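Local coordinates for protein LP15968p (Drosophila melanogaster, PDB 3MN8) that removes C-terminal arginine or lysine residues from peptides and proteins as a zinc-dependent carboxypeptidase, processing growth factors, peptide hormones and neuropeptides, at residues A200-I205 with Q290-A295; H386-A389 with Q393-A396; L128-N133 with D405-L410. All blocks are in the same frame, centred on the assembly; numbering follows the deposited sequence.

How the contacts relate
Contact 1 is the buried one: within the zinc carboxypeptidase domain it packs helix 196-205 against helix 289-296, mainly through hydrocarbon, with a buried amide at one end. Contacts 2 and 3 lie at the surface. Contact 2 is local to the transthyretin-like domain, where strand 381-388 meets the loop that follows it, and one backbone bond and one bond to a serine side chain hold the loop. Contact 3 joins the two domains, setting a glycan-bearing helix of the catalytic domain beside a loop of the smaller one through stacked amides. No secondary-structure element is shared, yet contacts 1 and 2 both fall inside the long loop that contact 3 closes. Centres are 25 to 28 Å apart.

Contact 1: residues A200-I205 with Q290-A295; sequences ALVNWI and QDFNYA
Phe292 swings its CG anti to the backbone N (chi1 168°), which carries the ring towards helix 196-205, while Ile205 turns CG2 anti to its own N and beside its carbonyl carbon, where the methyl meets Asn293. The axes of 200-205 and 290-295 come within 11.1 Å and cross at -30°, running in broadly the same direction, a gap that side chains of this length can bridge. Val202 CG1 reaches Phe292 CZ at 3.9 Å, the two side chains crossing at about a right angle. One turn on, Ile205 CD1 lies 4.1 Å from Phe292 CE2, so the branched residues meet neighbouring atoms at the far end of the ring. A valine and an isoleucine suit this place because their methyls spread along an aromatic without needing polar partners. Ile205 CG2 also lies 3.3 Å from Asn293 OD1, though that oxygen takes its hydrogen bond from Lys95 on strand 93-97; ND2 bonds back to Met289 O. Beyond the contact, Phe292 stacks on Phe296. Asn293 thus has both ends of its buried amide satisfied, which fixes its rotation and lets it border hydrocarbon, while between 200-205 and 290-295 the contact rests on apolar packing.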
ATOM      1  N   ALA A 200      -7.007 -14.591   1.570  1.00 26.35           N
ATOM      2  CA  ALA A 200      -6.513 -14.293   0.237  1.00 20.13           C
ATOM      3  C   ALA A 200      -5.414 -13.243   0.297  1.00 29.11           C
ATOM      4  O   ALA A 200      -4.343 -13.400  -0.293  1.00 41.98           O
ATOM      5  CB  ALA A 200      -7.658 -13.802  -0.650  1.00 26.31           C
ATOM      6  N   LEU A 201      -5.680 -12.168   1.018  1.00 22.05           N
ATOM      7  CA  LEU A 201      -4.745 -11.060   1.070  1.00 30.24           C
ATOM      8  C   LEU A 201      -3.515 -11.398   1.883  1.00 36.59           C
ATOM      9  O   LEU A 201      -2.399 -10.999   1.546  1.00 33.28           O
ATOM     10  CB  LEU A 201      -5.430  -9.801   1.608  1.00 29.79           C
ATOM     11  CG  LEU A 201      -5.913  -9.001   0.404  1.00 36.62           C
ATOM     12  CD1 LEU A 201      -7.322  -9.416   0.008  1.00 22.76           C
ATOM     13  CD2 LEU A 201      -5.800  -7.511   0.652  1.00 52.38           C
ATOM     14  N   VAL A 202      -3.720 -12.127   2.970  1.00 26.69           N
ATOM     15  CA  VAL A 202      -2.589 -12.591   3.748  1.00 32.44           C
ATOM     16  C   VAL A 202      -1.622 -13.303   2.814  1.00 38.17           C
ATOM     17  O   VAL A 202      -0.443 -12.963   2.754  1.00 37.93           O
ATOM     18  CB  VAL A 202      -3.031 -13.545   4.857  1.00 26.85           C
ATOM     19  CG1 VAL A 202      -1.824 -14.298   5.414  1.00 17.66           C
ATOM     20  CG2 VAL A 202      -3.769 -12.764   5.953  1.00 25.38           C
ATOM     21  N   ASN A 203      -2.149 -14.270   2.067  1.00 26.12           N
ATOM     22  CA  ASN A 203      -1.360 -15.091   1.161  1.00 25.99           C
ATOM     23  C   ASN A 203      -0.613 -14.240   0.175  1.00 23.63           C
ATOM     24  O   ASN A 203       0.548 -14.493  -0.149  1.00 29.42           O
ATOM     25  CB  ASN A 203      -2.275 -16.022   0.370  1.00 26.96           C
ATOM     26  CG  ASN A 203      -2.506 -17.335   1.065  1.00 49.67           C
ATOM     27  OD1 ASN A 203      -2.252 -17.483   2.269  1.00 49.94           O
ATOM     28  ND2 ASN A 203      -2.992 -18.314   0.308  1.00 61.89           N
ATOM     29  N   TRP A 204      -1.313 -13.233  -0.318  1.00 21.31           N
ATOM     30  CA  TRP A 204      -0.772 -12.359  -1.333  1.00 18.72           C
ATOM     31  C   TRP A 204       0.356 -11.532  -0.757  1.00 24.79           C
ATOM     32  O   TRP A 204       1.471 -11.507  -1.287  1.00 36.33           O
ATOM     33  CB  TRP A 204      -1.881 -11.464  -1.872  1.00 22.98           C
ATOM     34  CG  TRP A 204      -1.507 -10.725  -3.096  1.00 34.34           C
ATOM     35  CD1 TRP A 204      -0.913 -11.238  -4.215  1.00 29.49           C
ATOM     36  CD2 TRP A 204      -1.708  -9.323  -3.352  1.00 35.47           C
ATOM     37  NE1 TRP A 204      -0.717 -10.238  -5.146  1.00 39.03           N
ATOM     38  CE2 TRP A 204      -1.199  -9.055  -4.641  1.00 30.29           C
ATOM     39  CE3 TRP A 204      -2.258  -8.271  -2.614  1.00 19.41           C
ATOM     40  CZ2 TRP A 204      -1.226  -7.778  -5.203  1.00 23.06           C
ATOM     41  CZ3 TRP A 204      -2.283  -7.010  -3.175  1.00 25.67           C
ATOM     42  CH2 TRP A 204      -1.773  -6.773  -4.454  1.00 27.44           C
ATOM     43  N   ILE A 205       0.069 -10.878   0.358  1.00 28.16           N
ATOM     44  CA  ILE A 205       1.020  -9.955   0.978  1.00 39.22           C
ATOM     45  C   ILE A 205       2.385 -10.610   1.246  1.00 43.33           C
ATOM     46  O   ILE A 205       3.431  -9.973   1.067  1.00 54.41           O
ATOM     47  CB  ILE A 205       0.422  -9.310   2.274  1.00 26.67           C
ATOM     48  CG1 ILE A 205      -0.818  -8.477   1.937  1.00 26.93           C
ATOM     49  CG2 ILE A 205       1.437  -8.436   2.978  1.00 27.54           C
ATOM     50  CD1 ILE A 205      -1.685  -8.143   3.133  1.00 22.35           C
ATOM     51  N   GLN A 290      -2.912  -3.078   8.008  1.00 26.36           N
ATOM     52  CA  GLN A 290      -1.786  -2.144   8.028  1.00 23.50           C
ATOM     53  C   GLN A 290      -0.642  -2.725   8.825  1.00 26.42           C
ATOM     54  O   GLN A 290       0.432  -2.991   8.306  1.00 22.75           O
ATOM     55  CB  GLN A 290      -2.197  -0.808   8.654  1.00 19.99           C
ATOM     56  CG  GLN A 290      -1.091   0.230   8.674  1.00 21.33           C
ATOM     57  CD  GLN A 290      -1.406   1.418   9.582  1.00 31.63           C
ATOM     58  OE1 GLN A 290      -1.945   2.433   9.132  1.00 39.99           O
ATOM     59  NE2 GLN A 290      -1.065   1.295  10.869  1.00 19.45           N
ATOM     60  N   ASP A 291      -0.875  -2.921  10.112  1.00 40.72           N
ATOM     61  CA  ASP A 291       0.197  -3.387  10.975  1.00 37.33           C
ATOM     62  C   ASP A 291       0.643  -4.785  10.571  1.00 37.49           C
ATOM     63  O   ASP A 291       1.773  -5.187  10.865  1.00 34.85           O
ATOM     64  CB  ASP A 291      -0.207  -3.322  12.458  1.00 41.26           C
ATOM     65  CG  ASP A 291      -0.256  -1.887  12.993  1.00 53.56           C
ATOM     66  OD1 ASP A 291      -0.086  -0.936  12.193  1.00 54.49           O
ATOM     67  OD2 ASP A 291      -0.457  -1.707  14.215  1.00 51.45           O
ATOM     68  N   PHE A 292      -0.238  -5.519   9.891  1.00 30.22           N
ATOM     69  CA  PHE A 292       0.113  -6.869   9.478  1.00 20.61           C
ATOM     70  C   PHE A 292       1.205  -6.840   8.406  1.00 22.55           C
ATOM     71  O   PHE A 292       2.172  -7.607   8.464  1.00 36.56           O
ATOM     72  CB  PHE A 292      -1.097  -7.660   9.000  1.00 12.07           C
ATOM     73  CG  PHE A 292      -0.732  -8.938   8.321  1.00 15.25           C
ATOM     74  CD1 PHE A 292      -0.610 -10.103   9.053  1.00 25.37           C
ATOM     75  CD2 PHE A 292      -0.485  -8.975   6.951  1.00 14.55           C
ATOM     76  CE1 PHE A 292      -0.251 -11.301   8.438  1.00 28.77           C
ATOM     77  CE2 PHE A 292      -0.138 -10.161   6.329  1.00 31.66           C
ATOM     78  CZ  PHE A 292      -0.016 -11.326   7.072  1.00 32.69           C
ATOM     79  N   ASN A 293       1.063  -5.936   7.447  1.00 24.53           N
ATOM     80  CA  ASN A 293       2.123  -5.698   6.476  1.00 33.80           C
ATOM     81  C   ASN A 293       3.501  -5.486   7.120  1.00 31.51           C
ATOM     82  O   ASN A 293       4.486  -6.141   6.761  1.00 33.59           O
ATOM     83  CB  ASN A 293       1.766  -4.505   5.586  1.00 29.46           C
ATOM     84  CG  ASN A 293       0.833  -4.887   4.435  1.00 34.98           C
ATOM     85  OD1 ASN A 293       1.279  -5.130   3.305  1.00 21.16           O
ATOM     86  ND2 ASN A 293      -0.468  -4.939   4.721  1.00 36.71           N
ATOM     87  N   TYR A 294       3.556  -4.579   8.086  1.00 26.84           N
ATOM     88  CA  TYR A 294       4.832  -4.164   8.654  1.00 43.75           C
ATOM     89  C   TYR A 294       5.471  -5.277   9.469  1.00 36.47           C
ATOM     90  O   TYR A 294       6.668  -5.547   9.349  1.00 28.10           O
ATOM     91  CB  TYR A 294       4.645  -2.905   9.512  1.00 38.85           C
ATOM     92  CG  TYR A 294       5.931  -2.321  10.058  1.00 38.87           C
ATOM     93  CD1 TYR A 294       6.926  -1.838   9.199  1.00 35.84           C
ATOM     94  CD2 TYR A 294       6.148  -2.235  11.438  1.00 31.28           C
ATOM     95  CE1 TYR A 294       8.106  -1.295   9.702  1.00 39.93           C
ATOM     96  CE2 TYR A 294       7.318  -1.694  11.953  1.00 27.99           C
ATOM     97  CZ  TYR A 294       8.298  -1.225  11.083  1.00 39.54           C
ATOM     98  OH  TYR A 294       9.462  -0.683  11.598  1.00 32.15           O
ATOM     99  N   ALA A 295       4.648  -5.928  10.285  1.00 42.70           N
ATOM    100  CA  ALA A 295       5.118  -6.901  11.268  1.00 33.51           C
ATOM    101  C   ALA A 295       5.399  -8.285  10.689  1.00 31.66           C
ATOM    102  O   ALA A 295       6.131  -9.057  11.295  1.00 41.00           O
ATOM    103  CB  ALA A 295       4.122  -7.007  12.414  1.00 22.52           C
TER

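Contact 2: residues H386-A389 with Q393-A396; sequences HASA and QTSA
Two hydrogen bonds join Ala387, on strand 381-388, to Ser395, in the loop that follows. Ser395 N donates to Ala387 O at 2.9 Å. In return, Ala387 N gives a nearly straight bond (169°) to Ser395 OG, 3.0 Å away, so a side-chain oxygen takes the place that a strand carbonyl would fill. That oxygen is put there by chi1 of 75°, which sets OG between the backbone N and the carbonyl carbon. Ser395 OG itself donates to Ala396 O at 3.1 Å, from well above the carbonyl plane. Serine suits the site because one short arm both accepts and donates. An alanine at Ser395 would remove this oxygen and is likely to leave Ala387 N without its acceptor and the loop less firmly fixed to the strand.

Van der Waals contacts follow. Thr394 CG2 sits over one face of the His386 ring, 4.1 Å from His386 CD2, and approaches Ala387 O at 3.3 Å. Thr394 OG1 lies 3.5 Å from Ser388 CB. The other edge of the strand is taken by strand 355-358, where Tyr357 also meets the His386 ring. The chemistry implies that this peripheral loop of the transthyretin-like domain is tied to its strand by a serine mimicking the backbone, with threonine and histidine packing beside it.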
ATOM      1  N   HIS A 386      24.357  -2.892   7.221  1.00 28.79           N
ATOM      2  CA  HIS A 386      25.045  -4.179   7.125  1.00 25.72           C
ATOM      3  C   HIS A 386      24.087  -5.333   6.912  1.00 31.60           C
ATOM      4  O   HIS A 386      22.884  -5.208   7.164  1.00 26.31           O
ATOM      5  CB  HIS A 386      25.956  -4.439   8.340  1.00 55.76           C
ATOM      6  CG  HIS A 386      25.240  -4.905   9.579  1.00 66.44           C
ATOM      7  ND1 HIS A 386      23.873  -5.019   9.670  1.00 78.96           N
ATOM      8  CD2 HIS A 386      25.731  -5.271  10.791  1.00 69.35           C
ATOM      9  CE1 HIS A 386      23.548  -5.446  10.881  1.00 58.62           C
ATOM     10  NE2 HIS A 386      24.656  -5.607  11.576  1.00 53.83           N
ATOM     11  N   ALA A 387      24.627  -6.460   6.458  1.00 33.91           N
ATOM     12  CA  ALA A 387      23.802  -7.599   6.097  1.00 33.77           C
ATOM     13  C   ALA A 387      24.277  -8.853   6.798  1.00 41.26           C
ATOM     14  O   ALA A 387      25.470  -9.032   7.057  1.00 41.55           O
ATOM     15  CB  ALA A 387      23.803  -7.800   4.579  1.00 35.92           C
ATOM     16  N   SER A 388      23.333  -9.729   7.107  1.00 23.50           N
ATOM     17  CA  SER A 388      23.688 -10.997   7.706  1.00 31.41           C
ATOM     18  C   SER A 388      22.755 -12.098   7.214  1.00 42.14           C
ATOM     19  O   SER A 388      21.685 -11.831   6.648  1.00 34.12           O
ATOM     20  CB  SER A 388      23.639 -10.887   9.224  1.00 36.32           C
ATOM     21  OG  SER A 388      22.365 -10.437   9.650  1.00 41.93           O
ATOM     22  N   ALA A 389      23.184 -13.337   7.421  1.00 46.43           N
ATOM     23  CA  ALA A 389      22.425 -14.509   7.012  1.00 37.28           C
ATOM     24  C   ALA A 389      23.017 -15.750   7.676  1.00 43.52           C
ATOM     25  O   ALA A 389      24.232 -15.853   7.863  1.00 55.75           O
ATOM     26  CB  ALA A 389      22.435 -14.656   5.482  1.00 27.10           C
ATOM     27  N   GLN A 393      29.051 -15.250   7.399  1.00 61.41           N
ATOM     28  CA  GLN A 393      29.671 -14.258   8.266  1.00 57.39           C
ATOM     29  C   GLN A 393      29.024 -12.909   7.972  1.00 57.53           C
ATOM     30  O   GLN A 393      28.912 -12.493   6.816  1.00 47.67           O
ATOM     31  CB  GLN A 393      31.188 -14.206   8.057  1.00 37.13           C
ATOM     32  CG  GLN A 393      31.858 -15.567   8.172  1.00 53.31           C
ATOM     33  CD  GLN A 393      33.376 -15.515   8.040  1.00 70.04           C
ATOM     34  OE1 GLN A 393      33.943 -14.549   7.518  1.00 69.21           O
ATOM     35  NE2 GLN A 393      34.043 -16.569   8.513  1.00 69.23           N
ATOM     36  N   THR A 394      28.570 -12.251   9.031  1.00 59.52           N
ATOM     37  CA  THR A 394      27.885 -10.978   8.901  1.00 58.55           C
ATOM     38  C   THR A 394      28.817  -9.968   8.266  1.00 54.79           C
ATOM     39  O   THR A 394      29.919  -9.752   8.756  1.00 59.12           O
ATOM     40  CB  THR A 394      27.438 -10.449  10.268  1.00 51.76           C
ATOM     41  OG1 THR A 394      26.613 -11.424  10.911  1.00 48.77           O
ATOM     42  CG2 THR A 394      26.654  -9.161  10.099  1.00 59.47           C
ATOM     43  N   SER A 395      28.374  -9.355   7.172  1.00 45.68           N
ATOM     44  CA  SER A 395      29.207  -8.406   6.445  1.00 47.06           C
ATOM     45  C   SER A 395      29.726  -7.284   7.322  1.00 54.91           C
ATOM     46  O   SER A 395      29.132  -6.947   8.356  1.00 51.98           O
ATOM     47  CB  SER A 395      28.422  -7.763   5.310  1.00 41.51           C
ATOM     48  OG  SER A 395      27.512  -6.809   5.831  1.00 40.05           O
ATOM     49  N   ALA A 396      30.836  -6.694   6.887  1.00 48.29           N
ATOM     50  CA  ALA A 396      31.303  -5.450   7.468  1.00 41.62           C
ATOM     51  C   ALA A 396      30.284  -4.371   7.106  1.00 55.19           C
ATOM     52  O   ALA A 396      29.578  -4.485   6.101  1.00 63.99           O
ATOM     53  CB  ALA A 396      32.681  -5.095   6.929  1.00 30.87           C
TER

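Contact 3: residues L128-N133 with D405-L410; sequences LGQLVN and DNQEAL. With NAG (2-acetamido-2-deoxy-beta-D-glucopyranose), chain E.
The interface between the catalytic domain and the transthyretin-like domain is crossed here, where Gln130 on the glycosylated helix 126-134 meets Gln407 in the loop before strand 410-415. Their side chains come from opposite directions and the terminal amides stack, with planes 22° apart. Gln130 CD lies 3.6 Å from Gln407 NE2, while Gln130 NE2 is 3.3 Å from Gln407 OE1, at an angle too poor for a hydrogen bond. A bend at chi2 of Gln130 (-79°) lays its amide over that of Gln407, whose chain is extended beyond CG. Glutamine suits both places: it is long enough to span backbones 9.1 Å apart between the CA atoms of Gln130 and Gln407, and its flat end can stack. Glu408 OE1 stands 3.8 Å from Gln130 NE2, and its other oxygen forms a salt bridge with Lys340 on strand 339-344. On the same helix Asn133 ND2 is bonded covalently to the sugar C1. Gly129 CA comes within 3.4 Å of C8 of that sugar's acetamide, where a side chain would probably be too close. Such a junction is polar and slight: amide stacking forms one small point of contact between the domains, and the acidic Glu408 is probably balanced mainly by its lysine.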
ATOM      1  N   LEU A 128       4.941   9.911 -15.541  1.00 53.54           N
ATOM      2  CA  LEU A 128       4.216   8.643 -15.443  1.00 42.39           C
ATOM      3  C   LEU A 128       4.958   7.503 -16.141  1.00 49.31           C
ATOM      4  O   LEU A 128       5.143   6.420 -15.573  1.00 46.63           O
ATOM      5  CB  LEU A 128       2.819   8.790 -16.057  1.00 44.83           C
ATOM      6  CG  LEU A 128       1.891   9.852 -15.458  1.00 45.43           C
ATOM      7  CD1 LEU A 128       0.564   9.936 -16.237  1.00 47.82           C
ATOM      8  CD2 LEU A 128       1.640   9.573 -13.988  1.00 37.39           C
ATOM      9  N   GLY A 129       5.370   7.745 -17.383  1.00 50.64           N
ATOM     10  CA  GLY A 129       6.148   6.767 -18.118  1.00 48.85           C
ATOM     11  C   GLY A 129       7.297   6.292 -17.258  1.00 49.10           C
ATOM     12  O   GLY A 129       7.645   5.108 -17.265  1.00 54.75           O
ATOM     13  N   GLN A 130       7.869   7.221 -16.496  1.00 32.98           N
ATOM     14  CA  GLN A 130       9.051   6.925 -15.700  1.00 43.69           C
ATOM     15  C   GLN A 130       8.646   6.225 -14.422  1.00 38.02           C
ATOM     16  O   GLN A 130       9.336   5.321 -13.945  1.00 37.19           O
ATOM     17  CB  GLN A 130       9.830   8.201 -15.393  1.00 47.85           C
ATOM     18  CG  GLN A 130      11.330   7.969 -15.201  1.00 56.56           C
ATOM     19  CD  GLN A 130      11.663   7.430 -13.826  1.00 54.11           C
ATOM     20  OE1 GLN A 130      10.852   7.529 -12.911  1.00 64.97           O
ATOM     21  NE2 GLN A 130      12.858   6.862 -13.670  1.00 52.42           N
ATOM     22  N   LEU A 131       7.519   6.649 -13.868  1.00 32.45           N
ATOM     23  CA  LEU A 131       6.955   5.979 -12.706  1.00 38.21           C
ATOM     24  C   LEU A 131       6.722   4.497 -13.010  1.00 30.51           C
ATOM     25  O   LEU A 131       7.132   3.615 -12.261  1.00 28.81           O
ATOM     26  CB  LEU A 131       5.627   6.634 -12.320  1.00 33.88           C
ATOM     27  CG  LEU A 131       4.925   5.994 -11.126  1.00 37.82           C
ATOM     28  CD1 LEU A 131       5.762   6.211  -9.876  1.00 29.34           C
ATOM     29  CD2 LEU A 131       3.516   6.554 -10.965  1.00 32.46           C
ATOM     30  N   VAL A 132       6.071   4.239 -14.135  1.00 31.06           N
ATOM     31  CA  VAL A 132       5.696   2.884 -14.524  1.00 38.44           C
ATOM     32  C   VAL A 132       6.903   2.006 -14.843  1.00 49.12           C
ATOM     33  O   VAL A 132       6.934   0.823 -14.478  1.00 56.82           O
ATOM     34  CB  VAL A 132       4.749   2.892 -15.744  1.00 37.35           C
ATOM     35  CG1 VAL A 132       4.518   1.477 -16.238  1.00 46.60           C
ATOM     36  CG2 VAL A 132       3.428   3.542 -15.377  1.00 30.19           C
ATOM     37  N   ASN A 133       7.878   2.589 -15.539  1.00 43.73           N
ATOM     38  CA  ASN A 133       9.104   1.892 -15.890  1.00 35.08           C
ATOM     39  C   ASN A 133       9.860   1.388 -14.657  1.00 37.99           C
ATOM     40  O   ASN A 133      10.484   0.322 -14.686  1.00 43.87           O
ATOM     41  CB  ASN A 133      10.010   2.816 -16.704  1.00 48.38           C
ATOM     42  CG  ASN A 133       9.665   2.824 -18.177  1.00 49.07           C
ATOM     43  OD1 ASN A 133       8.643   2.277 -18.593  1.00 41.88           O
ATOM     44  ND2 ASN A 133      10.525   3.443 -18.977  1.00 57.67           N
ATOM     45  N   ASP A 405      17.037  12.760  -3.491  1.00 82.18           N
ATOM     46  CA  ASP A 405      16.938  13.738  -4.568  1.00 94.43           C
ATOM     47  C   ASP A 405      16.774  13.046  -5.921  1.00 72.09           C
ATOM     48  O   ASP A 405      15.958  13.476  -6.753  1.00 53.29           O
ATOM     49  CB  ASP A 405      18.180  14.644  -4.576  1.00108.85           C
ATOM     50  CG  ASP A 405      18.002  15.891  -5.440  1.00119.70           C
ATOM     51  OD1 ASP A 405      17.183  15.876  -6.387  1.00111.72           O
ATOM     52  OD2 ASP A 405      18.692  16.896  -5.171  1.00132.92           O
ATOM     53  N   ASN A 406      17.542  11.978  -6.139  1.00 55.91           N
ATOM     54  CA  ASN A 406      17.481  11.278  -7.417  1.00 63.85           C
ATOM     55  C   ASN A 406      16.319  10.312  -7.531  1.00 56.88           C
ATOM     56  O   ASN A 406      15.702   9.923  -6.534  1.00 27.63           O
ATOM     57  CB  ASN A 406      18.776  10.544  -7.760  1.00 76.51           C
ATOM     58  CG  ASN A 406      18.672   9.792  -9.081  1.00 80.41           C
ATOM     59  OD1 ASN A 406      18.514  10.398 -10.143  1.00 70.38           O
ATOM     60  ND2 ASN A 406      18.723   8.464  -9.015  1.00 85.35           N
ATOM     61  N   GLN A 407      16.055   9.920  -8.773  1.00 68.34           N
ATOM     62  CA  GLN A 407      14.850   9.197  -9.121  1.00 69.69           C
ATOM     63  C   GLN A 407      14.765   7.812  -8.499  1.00 63.42           C
ATOM     64  O   GLN A 407      13.672   7.329  -8.216  1.00 65.18           O
ATOM     65  CB  GLN A 407      14.709   9.113 -10.640  1.00 77.03           C
ATOM     66  CG  GLN A 407      14.002  10.310 -11.252  1.00 75.39           C
ATOM     67  CD  GLN A 407      13.885  10.209 -12.764  1.00 90.64           C
ATOM     68  OE1 GLN A 407      14.720   9.586 -13.424  1.00 93.00           O
ATOM     69  NE2 GLN A 407      12.848  10.829 -13.323  1.00100.99           N
ATOM     70  N   GLU A 408      15.907   7.170  -8.284  1.00 57.32           N
ATOM     71  CA  GLU A 408      15.895   5.813  -7.752  1.00 50.30           C
ATOM     72  C   GLU A 408      16.837   5.607  -6.565  1.00 57.29           C
ATOM     73  O   GLU A 408      17.901   6.232  -6.473  1.00 63.10           O
ATOM     74  CB  GLU A 408      16.126   4.785  -8.868  1.00 45.71           C
ATOM     75  CG  GLU A 408      14.980   4.778  -9.873  1.00 59.84           C
ATOM     76  CD  GLU A 408      15.062   3.669 -10.903  1.00 66.58           C
ATOM     77  OE1 GLU A 408      14.774   3.959 -12.082  1.00 50.78           O
ATOM     78  OE2 GLU A 408      15.401   2.517 -10.543  1.00 82.40           O
ATOM     79  N   ALA A 409      16.404   4.740  -5.647  1.00 55.42           N
ATOM     80  CA  ALA A 409      17.124   4.454  -4.416  1.00 35.45           C
ATOM     81  C   ALA A 409      18.583   4.141  -4.696  1.00 48.91           C
ATOM     82  O   ALA A 409      18.921   3.491  -5.692  1.00 42.87           O
ATOM     83  CB  ALA A 409      16.472   3.303  -3.678  1.00 31.43           C
ATOM     84  N   LEU A 410      19.440   4.621  -3.805  1.00 49.23           N
ATOM     85  CA  LEU A 410      20.869   4.417  -3.913  1.00 35.99           C
ATOM     86  C   LEU A 410      21.217   2.934  -3.859  1.00 34.72           C
ATOM     87  O   LEU A 410      20.799   2.223  -2.936  1.00 30.53           O
ATOM     88  CB  LEU A 410      21.572   5.168  -2.790  1.00 45.73           C
ATOM     89  CG  LEU A 410      21.707   6.651  -3.095  1.00 64.21           C
ATOM     90  CD1 LEU A 410      21.815   7.464  -1.815  1.00 78.20           C
ATOM     91  CD2 LEU A 410      22.910   6.857  -4.009  1.00 67.61           C
TER
HETATM   92  C1  NAG E 501       9.903   3.598 -20.262  1.00 55.32           C
HETATM   93  C2  NAG E 501      10.955   4.633 -20.659  1.00 67.95           C
HETATM   94  C3  NAG E 501      11.022   4.870 -22.164  1.00 79.93           C
HETATM   95  C4  NAG E 501      10.960   3.547 -22.925  1.00 73.40           C
HETATM   96  C5  NAG E 501       9.824   2.683 -22.396  1.00 59.12           C
HETATM   97  C6  NAG E 501       9.809   1.334 -23.088  1.00 76.10           C
HETATM   98  C7  NAG E 501       9.765   6.763 -20.077  1.00 67.71           C
HETATM   99  C8  NAG E 501       8.440   6.306 -20.632  1.00 71.95           C
HETATM  100  N2  NAG E 501      10.765   5.884 -19.934  1.00 73.78           N
HETATM  101  O3  NAG E 501      12.221   5.558 -22.462  1.00 89.80           O
HETATM  102  O4  NAG E 501      10.772   3.775 -24.307  1.00 76.08           O
HETATM  103  O5  NAG E 501      10.025   2.433 -21.030  1.00 39.80           O
HETATM  104  O6  NAG E 501      10.880   0.580 -22.561  1.00 77.28           O
HETATM  105  O7  NAG E 501       9.906   7.940 -19.748  1.00 46.04           O